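Local structure of group 1 truncated hemoglobin GlbN (Synechocystis sp., 1S69) at residues V14-L26 against M40-T52. The protein binds one heme per subunit and forms a very stable complex with oxygen, which it releases slowly. Numbering follows the deposited sequence.
Sequences VDLAVDKFYERVL and MAKQRAHQKAFLT. With HEM (protoporphyrin IX containing Fe), chain D; CYN (cyanide ion), chain C.
Tyr22 reaches from helix 14-26 between Met40, Gln43, Arg44 and Gln47 of helix 40-52, a knob-into-hole fit that carries its hydroxyl to the distal side of the heme. A phenol suits this place because its ring packs while its tip stays polar. Tyr22 OH donates a very short hydrogen bond, 2.5 Å, to N of the iron-bound cyanide. Gln43 NE2 gives Tyr22 OH a nearly straight bond (2.8 Å, 171°), its amide almost perpendicular to the ring; the bend at chi2 (58°) turns this amide toward the tyrosine. Met40, bent at chi2 and chi3, lays CE 3.6 Å from Tyr22 CD1 and touches Leu26.

Beta-branched Val18 fills a second hole among Arg44, Gln47, Lys48 and Leu51, its methyls dividing between partners: CG1 against the backbone O of Arg44, CG2 against Leu51 CD1.

The charged pairs lie along the partly exposed flank. Extended Lys48 passes Val18 to bring NZ into salt bridges, both 2.9 Å, with Asp19 OD1 (syn side) and Asp15 OD1 (from above the carboxylate plane), one ammonium shared by carboxylates a turn apart.

A phenylalanine in place of Tyr22 would probably leave cyanide N without its donor and Gln43 NE2 without its acceptor. In this 2-on-2 globin the helix pair joins salt bridges at its flank to a polar distal pocket, whose hydrogen bonding is consistent with slow oxygen release.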
loop_
_atom_site.group_PDB
_atom_site.type_symbol
_atom_site.label_atom_id
_atom_site.label_comp_id
_atom_site.label_asym_id
_atom_site.label_seq_id
_atom_site.Cartn_x
_atom_site.Cartn_y
_atom_site.Cartn_z
ATOM N N VAL A 14 -4.037 8.720 -7.092
ATOM C CA VAL A 14 -3.691 8.079 -5.824
ATOM C C VAL A 14 -4.921 7.966 -4.908
ATOM O O VAL A 14 -5.127 6.929 -4.281
ATOM C CB VAL A 14 -2.495 8.811 -5.080
ATOM C CG1 VAL A 14 -2.281 8.281 -3.627
ATOM C CG2 VAL A 14 -1.243 8.733 -5.874
ATOM N N ASP A 15 -5.768 9.005 -4.876
ATOM C CA ASP A 15 -6.937 9.040 -3.967
ATOM C C ASP A 15 -7.869 7.932 -4.318
ATOM O O ASP A 15 -8.334 7.182 -3.450
ATOM C CB ASP A 15 -7.665 10.407 -4.056
ATOM C CG ASP A 15 -9.004 10.440 -3.249
ATOM O OD1 ASP A 15 -8.972 10.817 -2.024
ATOM O OD2 ASP A 15 -10.133 10.141 -3.760
ATOM N N LEU A 16 -8.118 7.810 -5.618
ATOM C CA LEU A 16 -8.966 6.742 -6.180
ATOM C C LEU A 16 -8.356 5.356 -5.996
ATOM O O LEU A 16 -9.054 4.412 -5.630
ATOM C CB LEU A 16 -9.157 6.961 -7.670
ATOM C CG LEU A 16 -10.408 6.397 -8.345
ATOM C CD1 LEU A 16 -10.065 5.345 -9.390
ATOM C CD2 LEU A 16 -11.546 5.919 -7.393
ATOM N N ALA A 17 -7.066 5.220 -6.299
ATOM C CA ALA A 17 -6.383 3.933 -6.112
ATOM C C ALA A 17 -6.474 3.444 -4.672
ATOM O O ALA A 17 -6.719 2.291 -4.430
ATOM C CB ALA A 17 -4.927 4.033 -6.529
ATOM N N VAL A 18 -6.202 4.311 -3.722
ATOM C CA VAL A 18 -6.225 3.935 -2.311
ATOM C C VAL A 18 -7.637 3.489 -1.857
ATOM O O VAL A 18 -7.807 2.511 -1.135
ATOM C CB VAL A 18 -5.655 5.070 -1.404
ATOM C CG1 VAL A 18 -5.930 4.786 0.091
ATOM C CG2 VAL A 18 -4.086 5.153 -1.577
ATOM N N ASP A 19 -8.642 4.210 -2.308
ATOM C CA ASP A 19 -10.011 3.882 -1.932
ATOM C C ASP A 19 -10.409 2.514 -2.440
ATOM O O ASP A 19 -10.948 1.672 -1.685
ATOM C CB ASP A 19 -10.989 4.895 -2.500
ATOM C CG ASP A 19 -10.976 6.189 -1.754
ATOM O OD1 ASP A 19 -10.380 6.359 -0.673
ATOM O OD2 ASP A 19 -11.596 7.161 -2.215
ATOM N N LYS A 20 -10.114 2.308 -3.711
ATOM C CA LYS A 20 -10.383 1.078 -4.397
ATOM C C LYS A 20 -9.565 -0.083 -3.849
ATOM O O LYS A 20 -10.045 -1.216 -3.734
ATOM C CB LYS A 20 -10.055 1.237 -5.909
ATOM C CG LYS A 20 -11.064 2.000 -6.840
ATOM C CD LYS A 20 -12.485 1.754 -6.426
ATOM C CE LYS A 20 -13.467 1.590 -7.646
ATOM N NZ LYS A 20 -14.914 1.603 -7.134
ATOM N N PHE A 21 -8.317 0.196 -3.517
ATOM C CA PHE A 21 -7.422 -0.820 -2.948
ATOM C C PHE A 21 -8.024 -1.382 -1.622
ATOM O O PHE A 21 -8.078 -2.585 -1.449
ATOM C CB PHE A 21 -6.009 -0.206 -2.788
ATOM C CG PHE A 21 -5.095 -0.968 -1.877
ATOM C CD1 PHE A 21 -4.611 -2.252 -2.234
ATOM C CD2 PHE A 21 -4.702 -0.400 -0.663
ATOM C CE1 PHE A 21 -3.726 -2.949 -1.382
ATOM C CE2 PHE A 21 -3.869 -1.104 0.202
ATOM C CZ PHE A 21 -3.373 -2.361 -0.149
ATOM N N TYR A 22 -8.464 -0.509 -0.706
ATOM C CA TYR A 22 -9.039 -0.947 0.540
ATOM C C TYR A 22 -10.360 -1.650 0.362
ATOM O O TYR A 22 -10.655 -2.612 1.083
ATOM C CB TYR A 22 -9.087 0.164 1.577
ATOM C CG TYR A 22 -7.685 0.413 2.147
ATOM C CD1 TYR A 22 -6.983 -0.639 2.801
ATOM C CD2 TYR A 22 -7.005 1.651 1.928
ATOM C CE1 TYR A 22 -5.677 -0.460 3.271
ATOM C CE2 TYR A 22 -5.688 1.835 2.406
ATOM C CZ TYR A 22 -5.034 0.761 3.056
ATOM O OH TYR A 22 -3.747 0.887 3.528
ATOM N N GLU A 23 -11.147 -1.229 -0.635
ATOM C CA GLU A 23 -12.308 -2.029 -1.006
ATOM C C GLU A 23 -11.918 -3.445 -1.352
ATOM O O GLU A 23 -12.560 -4.378 -0.879
ATOM C CB GLU A 23 -13.132 -1.406 -2.164
ATOM C CG GLU A 23 -13.849 -0.190 -1.642
ATOM C CD GLU A 23 -14.586 0.574 -2.738
ATOM O OE1 GLU A 23 -14.770 0.012 -3.857
ATOM O OE2 GLU A 23 -14.944 1.737 -2.445
ATOM N N ARG A 24 -10.871 -3.598 -2.150
ATOM C CA ARG A 24 -10.404 -4.905 -2.566
ATOM C C ARG A 24 -9.851 -5.688 -1.341
ATOM O O ARG A 24 -10.201 -6.883 -1.158
ATOM C CB ARG A 24 -9.336 -4.771 -3.635
ATOM C CG ARG A 24 -8.771 -6.133 -4.194
ATOM C CD ARG A 24 -7.841 -5.921 -5.368
ATOM N NE ARG A 24 -8.465 -5.158 -6.468
ATOM C CZ ARG A 24 -9.075 -5.695 -7.547
ATOM N NH1 ARG A 24 -9.170 -7.010 -7.692
ATOM N NH2 ARG A 24 -9.603 -4.906 -8.482
ATOM N N VAL A 25 -8.987 -5.039 -0.543
ATOM C CA VAL A 25 -8.416 -5.629 0.678
ATOM C C VAL A 25 -9.501 -6.157 1.644
ATOM O O VAL A 25 -9.365 -7.239 2.203
ATOM C CB VAL A 25 -7.512 -4.600 1.405
ATOM C CG1 VAL A 25 -7.222 -5.047 2.894
ATOM C CG2 VAL A 25 -6.219 -4.379 0.588
ATOM N N LEU A 26 -10.571 -5.380 1.859
ATOM C CA LEU A 26 -11.598 -5.799 2.834
ATOM C C LEU A 26 -12.471 -6.973 2.347
ATOM O O LEU A 26 -13.167 -7.624 3.126
ATOM C CB LEU A 26 -12.446 -4.614 3.296
ATOM C CG LEU A 26 -12.132 -3.827 4.587
ATOM C CD1 LEU A 26 -10.732 -3.828 5.208
ATOM C CD2 LEU A 26 -12.657 -2.397 4.440
ATOM N N MET A 40 -10.640 3.028 9.164
ATOM C CA MET A 40 -10.358 3.003 7.725
ATOM C C MET A 40 -10.286 4.405 7.105
ATOM O O MET A 40 -9.562 4.606 6.144
ATOM C CB MET A 40 -11.313 2.111 6.972
ATOM C CG MET A 40 -11.264 0.600 7.372
ATOM S SD MET A 40 -9.626 -0.134 7.247
ATOM C CE MET A 40 -9.361 -0.104 5.439
ATOM N N ALA A 41 -10.956 5.387 7.707
ATOM C CA ALA A 41 -10.848 6.801 7.258
ATOM C C ALA A 41 -9.430 7.276 7.483
ATOM O O ALA A 41 -8.814 7.844 6.578
ATOM C CB ALA A 41 -11.880 7.718 8.012
ATOM N N LYS A 42 -8.905 7.016 8.691
ATOM C CA LYS A 42 -7.548 7.378 9.010
ATOM C C LYS A 42 -6.523 6.590 8.170
ATOM O O LYS A 42 -5.510 7.143 7.750
ATOM C CB LYS A 42 -7.286 7.139 10.462
ATOM C CG LYS A 42 -7.899 8.166 11.354
ATOM C CD LYS A 42 -7.476 7.916 12.798
ATOM C CE LYS A 42 -8.096 8.954 13.757
ATOM N NZ LYS A 42 -9.213 9.731 13.106
ATOM N N GLN A 43 -6.796 5.316 7.953
ATOM C CA GLN A 43 -5.916 4.434 7.165
ATOM C C GLN A 43 -5.820 4.895 5.706
ATOM O O GLN A 43 -4.731 5.004 5.158
ATOM C CB GLN A 43 -6.427 2.990 7.236
ATOM C CG GLN A 43 -5.559 1.944 6.514
ATOM C CD GLN A 43 -4.102 1.881 7.033
ATOM O OE1 GLN A 43 -3.856 2.086 8.214
ATOM N NE2 GLN A 43 -3.148 1.602 6.137
ATOM N N ARG A 44 -6.971 5.133 5.079
ATOM C CA ARG A 44 -7.040 5.753 3.752
ATOM C C ARG A 44 -6.195 7.047 3.637
ATOM O O ARG A 44 -5.423 7.183 2.697
ATOM C CB ARG A 44 -8.473 5.974 3.302
ATOM C CG ARG A 44 -9.115 4.710 2.785
ATOM C CD ARG A 44 -10.521 4.935 2.120
ATOM N NE ARG A 44 -11.522 5.246 3.126
ATOM C CZ ARG A 44 -12.310 4.347 3.765
ATOM N NH1 ARG A 44 -12.339 3.056 3.449
ATOM N NH2 ARG A 44 -13.096 4.752 4.715
ATOM N N ALA A 45 -6.354 7.981 4.577
ATOM C CA ALA A 45 -5.613 9.239 4.549
ATOM C C ALA A 45 -4.115 8.973 4.710
ATOM O O ALA A 45 -3.289 9.555 3.973
ATOM C CB ALA A 45 -6.071 10.188 5.654
ATOM N N HIS A 46 -3.745 8.094 5.645
ATOM C CA HIS A 46 -2.318 7.723 5.759
ATOM C C HIS A 46 -1.727 7.104 4.487
ATOM O O HIS A 46 -0.634 7.447 4.094
ATOM C CB HIS A 46 -2.112 6.684 6.822
ATOM C CG HIS A 46 -2.256 7.187 8.217
ATOM N ND1 HIS A 46 -1.545 8.314 8.691
ATOM C CD2 HIS A 46 -2.991 6.682 9.264
ATOM C CE1 HIS A 46 -1.826 8.485 9.976
ATOM N NE2 HIS A 46 -2.716 7.519 10.338
ATOM N N GLN A 47 -2.437 6.150 3.886
ATOM C CA GLN A 47 -1.932 5.465 2.673
ATOM C C GLN A 47 -1.833 6.452 1.467
ATOM O O GLN A 47 -0.875 6.385 0.675
ATOM C CB GLN A 47 -2.791 4.262 2.274
ATOM C CG GLN A 47 -2.107 3.326 1.232
ATOM C CD GLN A 47 -0.887 2.593 1.802
ATOM O OE1 GLN A 47 -1.028 1.493 2.353
ATOM N NE2 GLN A 47 0.287 3.160 1.646
ATOM N N LYS A 48 -2.802 7.374 1.354
ATOM C CA LYS A 48 -2.725 8.369 0.294
ATOM C C LYS A 48 -1.465 9.197 0.456
ATOM O O LYS A 48 -0.756 9.436 -0.519
ATOM C CB LYS A 48 -3.984 9.246 0.213
ATOM C CG LYS A 48 -5.138 8.471 -0.350
ATOM C CD LYS A 48 -6.539 9.045 0.083
ATOM C CE LYS A 48 -7.670 8.161 -0.423
ATOM N NZ LYS A 48 -8.953 8.817 0.063
ATOM N N ALA A 49 -1.209 9.656 1.679
ATOM C CA ALA A 49 -0.021 10.429 1.996
ATOM C C ALA A 49 1.283 9.613 1.797
ATOM O O ALA A 49 2.293 10.122 1.269
ATOM C CB ALA A 49 -0.125 10.954 3.425
ATOM N N PHE A 50 1.246 8.352 2.214
ATOM C CA PHE A 50 2.395 7.453 2.073
ATOM C C PHE A 50 2.741 7.143 0.610
ATOM O O PHE A 50 3.887 7.260 0.215
ATOM C CB PHE A 50 2.231 6.122 2.860
ATOM C CG PHE A 50 3.474 5.296 2.794
ATOM C CD1 PHE A 50 4.536 5.546 3.678
ATOM C CD2 PHE A 50 3.664 4.415 1.741
ATOM C CE1 PHE A 50 5.752 4.883 3.526
ATOM C CE2 PHE A 50 4.901 3.717 1.589
ATOM C CZ PHE A 50 5.922 3.965 2.500
ATOM N N LEU A 51 1.764 6.785 -0.192
ATOM C CA LEU A 51 2.045 6.457 -1.587
ATOM C C LEU A 51 2.411 7.706 -2.375
ATOM O O LEU A 51 3.193 7.634 -3.276
ATOM C CB LEU A 51 0.860 5.744 -2.216
ATOM C CG LEU A 51 0.609 4.326 -1.638
ATOM C CD1 LEU A 51 -0.589 3.710 -2.310
ATOM C CD2 LEU A 51 1.840 3.379 -1.763
ATOM N N THR A 52 1.837 8.859 -1.991
ATOM C CA THR A 52 2.245 10.112 -2.606
ATOM C C THR A 52 3.761 10.307 -2.438
ATOM O O THR A 52 4.441 10.593 -3.407
ATOM C CB THR A 52 1.445 11.272 -2.027
ATOM O OG1 THR A 52 0.087 11.127 -2.472
ATOM C CG2 THR A 52 1.927 12.634 -2.596
HETATM C CHA HEM D . -0.829 0.627 8.623
HETATM C CHB HEM D . 1.616 1.195 4.429
HETATM C CHC HEM D . 1.945 -3.626 4.019
HETATM C CHD HEM D . -1.671 -3.951 7.270
HETATM C C1A HEM D . -0.132 1.187 7.544
HETATM C C2A HEM D . 0.111 2.603 7.344
HETATM C C3A HEM D . 0.743 2.763 6.187
HETATM C C4A HEM D . 0.943 1.472 5.599
HETATM C CMA HEM D . 1.163 4.127 5.566
HETATM C CAA HEM D . -0.367 3.685 8.343
HETATM C CBA HEM D . 0.909 4.074 9.112
HETATM C CGA HEM D . 0.827 5.290 10.026
HETATM O O1A HEM D . 0.279 5.050 11.095
HETATM O O2A HEM D . 1.322 6.451 9.736
HETATM C C1B HEM D . 1.945 -0.075 4.004
HETATM C C2B HEM D . 2.723 -0.328 2.842
HETATM C C3B HEM D . 2.859 -1.678 2.721
HETATM C C4B HEM D . 2.106 -2.274 3.811
HETATM C CMB HEM D . 3.324 0.807 1.940
HETATM C CAB HEM D . 3.553 -2.581 1.619
HETATM C CBB HEM D . 3.452 -2.404 0.264
HETATM C C1C HEM D . 0.969 -4.139 4.882
HETATM C C2C HEM D . 0.581 -5.528 4.946
HETATM C C3C HEM D . -0.448 -5.579 5.823
HETATM C C4C HEM D . -0.727 -4.260 6.327
HETATM C CMC HEM D . 1.304 -6.651 4.109
HETATM C CAC HEM D . -1.314 -6.758 6.308
HETATM C CBC HEM D . -1.846 -7.572 5.408
HETATM C C1D HEM D . -1.766 -2.770 7.942
HETATM C C2D HEM D . -2.613 -2.536 9.061
HETATM C C3D HEM D . -2.307 -1.133 9.470
HETATM C C4D HEM D . -1.315 -0.642 8.592
HETATM C CMD HEM D . -3.617 -3.481 9.723
HETATM C CAD HEM D . -2.932 -0.335 10.596
HETATM C CBD HEM D . -2.088 -0.837 11.770
HETATM C CGD HEM D . -2.807 -0.572 13.054
HETATM O O1D HEM D . -2.683 0.532 13.564
HETATM O O2D HEM D . -3.495 -1.452 13.584
HETATM N NA HEM D . 0.361 0.549 6.438
HETATM N NB HEM D . 1.548 -1.287 4.584
HETATM N NC HEM D . 0.157 -3.419 5.733
HETATM N ND HEM D . -0.982 -1.640 7.700
HETATM FE FE HEM D . 0.256 -1.445 6.133
HETATM C C CYN C . -1.330 -1.129 4.869
HETATM N N CYN C . -2.217 -0.951 4.240
HETATM O O HOH W 1 -11.858 2.153 0.545
#